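Local coordinates for peptidase M16 C-terminal domain-containing protein (Enterococcus faecalis, PDB 3D3Y), which is of unknown function but is related to the M16 zinc metallopeptidases and probably has a domain of their inactive type, at residues I243-E248 / Q413-L418; L257-N262 / Q328-I333. All coordinates share one frame; numbering follows the deposited sequence.

Contact 1: I243-E248 / Q413-L418; sequences IEERTE and QAIFFL
Glu244 to Glu248 pair with Gln413 to Leu418 in a five-stranded mixed sheet of the M16-like C-terminal half, where the edge strand 244-251 runs parallel to the interior strand 411-421, a worked example of how an outermost strand can be tightly bound on one side and loose on the other. The tight part is the backbone seam. Arg246 is gripped twice: its N donates to Ile415 O and its O accepts from Phe417 N, each at 2.9 Å. Glu248 N then takes Phe417 O. Glu244 N bonds to Gln413 O at the start of the pairing, where Gln413 and Ala414 form a classic beta bulge against Ala260.

The residues of 413-418 are buried, and their side chains take up the packing. Ile415 CD1 touches both Ile243 CG2, 4.1 Å away, and Glu245 CD, whose chain runs beside it in the same direction; Glu245 OE1 forms a salt bridge with Arg326. In Phe416, CG stands anti to the backbone N (chi1 179°), and the ring end comes nearer strand 244-248, where Glu248 CD meets its edge in plane, the carboxylate turned 88° from the ring. Glu248 OE1 is hydrogen-bonded to the Tyr153 hydroxyl on helix 150-162.

Strand 244-248 is the looser partner: Glu245 and Thr247 are exposed, although Thr247 CG2 still packs on Phe417. Glu244 and Arg246 send their ends away from the neighbouring strand and pair with each other: Glu244 OE2 lies in the guanidinium plane and accepts from Arg246 NH1, 2.6 Å away, through its anti lone pair.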
# COMPACT_ATOMS: atom_id res chain seq x y z
N ILE A 243 5.83 -26.99 4.33
CA ILE A 243 5.84 -25.69 5.02
C ILE A 243 7.27 -25.27 5.41
O ILE A 243 7.99 -26.06 6.02
CB ILE A 243 4.95 -25.73 6.26
CG1 ILE A 243 3.49 -25.90 5.82
CG2 ILE A 243 5.13 -24.47 7.14
CD1 ILE A 243 2.61 -26.61 6.79
N GLU A 244 7.69 -24.05 5.05
CA GLU A 244 8.98 -23.52 5.53
C GLU A 244 8.82 -22.82 6.87
O GLU A 244 8.00 -21.92 7.02
CB GLU A 244 9.62 -22.56 4.51
CG GLU A 244 10.09 -23.26 3.22
CD GLU A 244 11.24 -24.26 3.44
OE1 GLU A 244 11.18 -25.33 2.79
OE2 GLU A 244 12.19 -23.99 4.23
N GLU A 245 9.64 -23.22 7.85
CA GLU A 245 9.62 -22.63 9.19
C GLU A 245 10.99 -22.01 9.44
O GLU A 245 12.03 -22.67 9.23
CB GLU A 245 9.34 -23.70 10.24
CG GLU A 245 8.22 -24.65 9.84
CD GLU A 245 7.77 -25.60 10.95
OE1 GLU A 245 8.02 -25.33 12.15
OE2 GLU A 245 7.12 -26.63 10.62
N ARG A 246 11.01 -20.72 9.78
CA ARG A 246 12.26 -20.05 10.11
C ARG A 246 12.14 -19.47 11.52
O ARG A 246 11.06 -19.05 11.94
CB ARG A 246 12.60 -18.94 9.11
CG ARG A 246 12.67 -19.41 7.63
CD ARG A 246 14.03 -19.98 7.27
NE ARG A 246 14.20 -20.13 5.82
CZ ARG A 246 13.75 -21.17 5.13
NH1 ARG A 246 13.12 -22.17 5.76
NH2 ARG A 246 13.95 -21.24 3.81
N THR A 247 13.26 -19.46 12.24
CA THR A 247 13.31 -18.87 13.59
C THR A 247 14.49 -17.92 13.71
O THR A 247 15.57 -18.19 13.16
CB THR A 247 13.48 -19.94 14.67
OG1 THR A 247 12.49 -20.97 14.49
CG2 THR A 247 13.34 -19.33 16.07
N GLU A 248 14.28 -16.81 14.41
CA GLU A 248 15.37 -15.92 14.79
C GLU A 248 15.26 -15.65 16.28
O GLU A 248 14.15 -15.54 16.81
CB GLU A 248 15.32 -14.61 14.00
CG GLU A 248 15.49 -14.80 12.49
CD GLU A 248 15.48 -13.50 11.71
OE1 GLU A 248 15.56 -12.42 12.33
OE2 GLU A 248 15.37 -13.56 10.46
N GLN A 413 1.89 -22.15 4.39
CA GLN A 413 3.13 -22.17 3.59
C GLN A 413 4.40 -21.79 4.36
O GLN A 413 5.48 -22.30 4.06
CB GLN A 413 2.99 -21.25 2.36
CG GLN A 413 2.00 -21.79 1.26
CD GLN A 413 2.52 -23.02 0.53
OE1 GLN A 413 2.34 -24.17 0.99
NE2 GLN A 413 3.17 -22.80 -0.60
N ALA A 414 4.27 -20.91 5.34
CA ALA A 414 5.46 -20.44 6.04
C ALA A 414 5.10 -20.09 7.47
O ALA A 414 3.99 -19.66 7.75
CB ALA A 414 6.09 -19.24 5.29
N ILE A 415 6.04 -20.31 8.38
CA ILE A 415 5.85 -19.93 9.77
C ILE A 415 7.14 -19.22 10.17
O ILE A 415 8.25 -19.75 9.96
CB ILE A 415 5.74 -21.18 10.69
CG1 ILE A 415 4.48 -21.99 10.41
CG2 ILE A 415 5.85 -20.77 12.20
CD1 ILE A 415 4.52 -23.37 11.01
N PHE A 416 7.02 -18.02 10.73
CA PHE A 416 8.20 -17.33 11.23
C PHE A 416 8.05 -17.14 12.72
O PHE A 416 7.01 -16.65 13.19
CB PHE A 416 8.40 -15.97 10.53
CG PHE A 416 9.61 -15.22 11.05
CD1 PHE A 416 10.88 -15.57 10.64
CD2 PHE A 416 9.46 -14.22 12.01
CE1 PHE A 416 12.01 -14.89 11.15
CE2 PHE A 416 10.57 -13.54 12.54
CZ PHE A 416 11.84 -13.87 12.11
N PHE A 417 9.08 -17.53 13.45
CA PHE A 417 9.10 -17.47 14.90
C PHE A 417 10.25 -16.57 15.37
O PHE A 417 11.43 -16.85 15.12
CB PHE A 417 9.24 -18.90 15.44
CG PHE A 417 9.29 -19.03 16.95
CD1 PHE A 417 8.48 -18.24 17.77
CD2 PHE A 417 10.12 -19.98 17.54
CE1 PHE A 417 8.50 -18.40 19.17
CE2 PHE A 417 10.16 -20.13 18.95
CZ PHE A 417 9.33 -19.34 19.76
N LEU A 418 9.91 -15.45 16.01
CA LEU A 418 10.93 -14.57 16.56
C LEU A 418 10.97 -14.87 18.03
O LEU A 418 10.04 -14.52 18.77
CB LEU A 418 10.63 -13.08 16.31
CG LEU A 418 11.72 -12.06 16.69
CD1 LEU A 418 12.92 -12.14 15.72
CD2 LEU A 418 11.16 -10.68 16.66

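Contact 2: L257-N262 / Q328-I333; sequences LNLAYN and QVLRLI
Leu257 and Leu330 meet at about a right angle, the methyl CD2 of the strand residue 3.8 Å from CD2 of the helix residue. Leu257 gets there because its CG stands anti to the backbone N (chi1 176°), which carries CD2 out toward the helix, where it also touches Val329 CG1. Leu330 starts from a bond that does not aim at the strand; its CD1 continues the line of the chain, while the other branch, CD2, turns to the sheet. The same methyl serves a second partner, lying 4.0 Å from Leu259 CD2, with the two leucines slanting past each other. One branch of Leu330 thus fits between two residues that are neighbours on the same face of the strand.

Both methyls of Leu259 touch Leu330 CD2, and CD1 of Leu259 also meets Ile333 CD1 tip to tip at 3.8 Å, one helical turn beyond Val329. This is helix-on-sheet packing of an alpha/beta layer, in which helix 326-341 covers one face of the mixed sheet of the M16-like C-terminal half. The short segments cross at -39° with their axes 10.3 Å apart, a spacing bridged by the leucine, valine and isoleucine side chains. The other face of strand 255-262 belongs to helix 150-162, where Ala260 touches Leu158 and Tyr162.

Farther along the strand the aromatic side chain of Tyr261 slants across Ile333. Its hydroxyl oxygen OH comes within 3.5 Å of Ile333 CG2, a polar end resting against a methyl in an otherwise apolar interface.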
# COMPACT_ATOMS: atom_id res chain seq x y z
N LEU A 257 4.98 -15.03 16.83
CA LEU A 257 4.78 -16.24 16.04
C LEU A 257 3.79 -15.95 14.92
O LEU A 257 2.60 -15.71 15.19
CB LEU A 257 4.33 -17.42 16.94
CG LEU A 257 3.98 -18.74 16.23
CD1 LEU A 257 5.22 -19.33 15.45
CD2 LEU A 257 3.41 -19.78 17.22
N ASN A 258 4.27 -15.97 13.69
CA ASN A 258 3.46 -15.58 12.53
C ASN A 258 3.36 -16.70 11.49
O ASN A 258 4.30 -17.50 11.33
CB ASN A 258 4.04 -14.32 11.85
CG ASN A 258 4.10 -13.12 12.79
OD1 ASN A 258 3.35 -13.01 13.78
ND2 ASN A 258 5.00 -12.17 12.46
N LEU A 259 2.26 -16.72 10.76
CA LEU A 259 1.98 -17.80 9.79
C LEU A 259 1.46 -17.16 8.52
O LEU A 259 0.65 -16.22 8.58
CB LEU A 259 0.89 -18.76 10.30
CG LEU A 259 1.08 -19.62 11.55
CD1 LEU A 259 0.97 -18.78 12.84
CD2 LEU A 259 0.02 -20.67 11.54
N ALA A 260 1.90 -17.70 7.39
CA ALA A 260 1.46 -17.23 6.09
C ALA A 260 0.84 -18.37 5.30
O ALA A 260 1.45 -19.45 5.16
CB ALA A 260 2.62 -16.65 5.31
N TYR A 261 -0.33 -18.10 4.73
CA TYR A 261 -1.08 -19.06 3.96
C TYR A 261 -1.29 -18.56 2.55
O TYR A 261 -1.52 -17.36 2.36
CB TYR A 261 -2.48 -19.17 4.55
CG TYR A 261 -2.59 -19.62 5.98
CD1 TYR A 261 -2.90 -20.94 6.30
CD2 TYR A 261 -2.46 -18.71 7.03
CE1 TYR A 261 -3.03 -21.35 7.62
CE2 TYR A 261 -2.61 -19.09 8.36
CZ TYR A 261 -2.90 -20.40 8.64
OH TYR A 261 -3.06 -20.76 9.95
N ASN A 262 -1.24 -19.46 1.56
CA ASN A 262 -1.63 -19.13 0.19
C ASN A 262 -3.16 -19.22 0.12
O ASN A 262 -3.75 -20.23 0.55
CB ASN A 262 -0.97 -20.12 -0.78
CG ASN A 262 -1.28 -19.82 -2.25
OD1 ASN A 262 -2.38 -20.06 -2.72
ND2 ASN A 262 -0.30 -19.32 -2.96
N GLN A 328 1.87 -25.26 21.12
CA GLN A 328 0.46 -25.21 21.53
C GLN A 328 -0.35 -24.12 20.82
O GLN A 328 -1.51 -24.34 20.44
CB GLN A 328 0.32 -25.06 23.04
CG GLN A 328 -1.08 -25.30 23.51
CD GLN A 328 -1.18 -25.39 25.00
OE1 GLN A 328 -0.15 -25.42 25.71
NE2 GLN A 328 -2.42 -25.42 25.51
N VAL A 329 0.25 -22.95 20.62
CA VAL A 329 -0.41 -21.91 19.85
C VAL A 329 -0.63 -22.37 18.39
O VAL A 329 -1.69 -22.14 17.83
CB VAL A 329 0.36 -20.57 19.88
CG1 VAL A 329 -0.28 -19.54 18.90
CG2 VAL A 329 0.40 -19.96 21.31
N LEU A 330 0.34 -23.05 17.78
CA LEU A 330 0.12 -23.51 16.40
C LEU A 330 -1.03 -24.50 16.33
O LEU A 330 -1.83 -24.45 15.40
CB LEU A 330 1.38 -24.12 15.83
CG LEU A 330 2.58 -23.22 15.60
CD1 LEU A 330 3.74 -24.12 15.18
CD2 LEU A 330 2.21 -22.20 14.49
N ARG A 331 -1.12 -25.41 17.31
CA ARG A 331 -2.24 -26.39 17.36
C ARG A 331 -3.60 -25.69 17.55
O ARG A 331 -4.58 -26.04 16.90
CB ARG A 331 -2.00 -27.47 18.44
CG ARG A 331 -0.76 -28.36 18.14
CD ARG A 331 -0.58 -29.54 19.15
NE ARG A 331 -0.06 -29.13 20.47
CZ ARG A 331 1.23 -29.14 20.84
NH1 ARG A 331 2.19 -29.52 20.00
NH2 ARG A 331 1.56 -28.75 22.06
N LEU A 332 -3.65 -24.70 18.43
CA LEU A 332 -4.90 -23.96 18.67
C LEU A 332 -5.38 -23.24 17.40
O LEU A 332 -6.56 -23.27 17.10
CB LEU A 332 -4.73 -22.95 19.81
CG LEU A 332 -4.55 -23.51 21.23
CD1 LEU A 332 -4.16 -22.42 22.26
CD2 LEU A 332 -5.80 -24.26 21.70
N ILE A 333 -4.47 -22.55 16.71
CA ILE A 333 -4.78 -21.86 15.44
C ILE A 333 -5.31 -22.84 14.39
O ILE A 333 -6.33 -22.57 13.71
CB ILE A 333 -3.52 -21.18 14.87
CG1 ILE A 333 -3.11 -19.98 15.74
CG2 ILE A 333 -3.76 -20.72 13.39
CD1 ILE A 333 -1.68 -19.47 15.41

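Overall arrangement
From the N terminus, the chain first builds the six-stranded sheet of the other half, then enters strand 244-251 and turns directly into strand 255-262. The loop that contact 2 closes, from 257-262 to 328-333, spans 65 residues and brings helix 326-341 back over the sheet. It is nested inside the longer loop of contact 1, which ends only when strand 411-421 inserts between those two early strands. The contacts lie about 10 Å apart, centre to centre, and meet directly: Ile415 packs on Leu257, and Phe416 probably bonds to Asn258. Together they tie the edge, the interior and one helical layer of the same sheet.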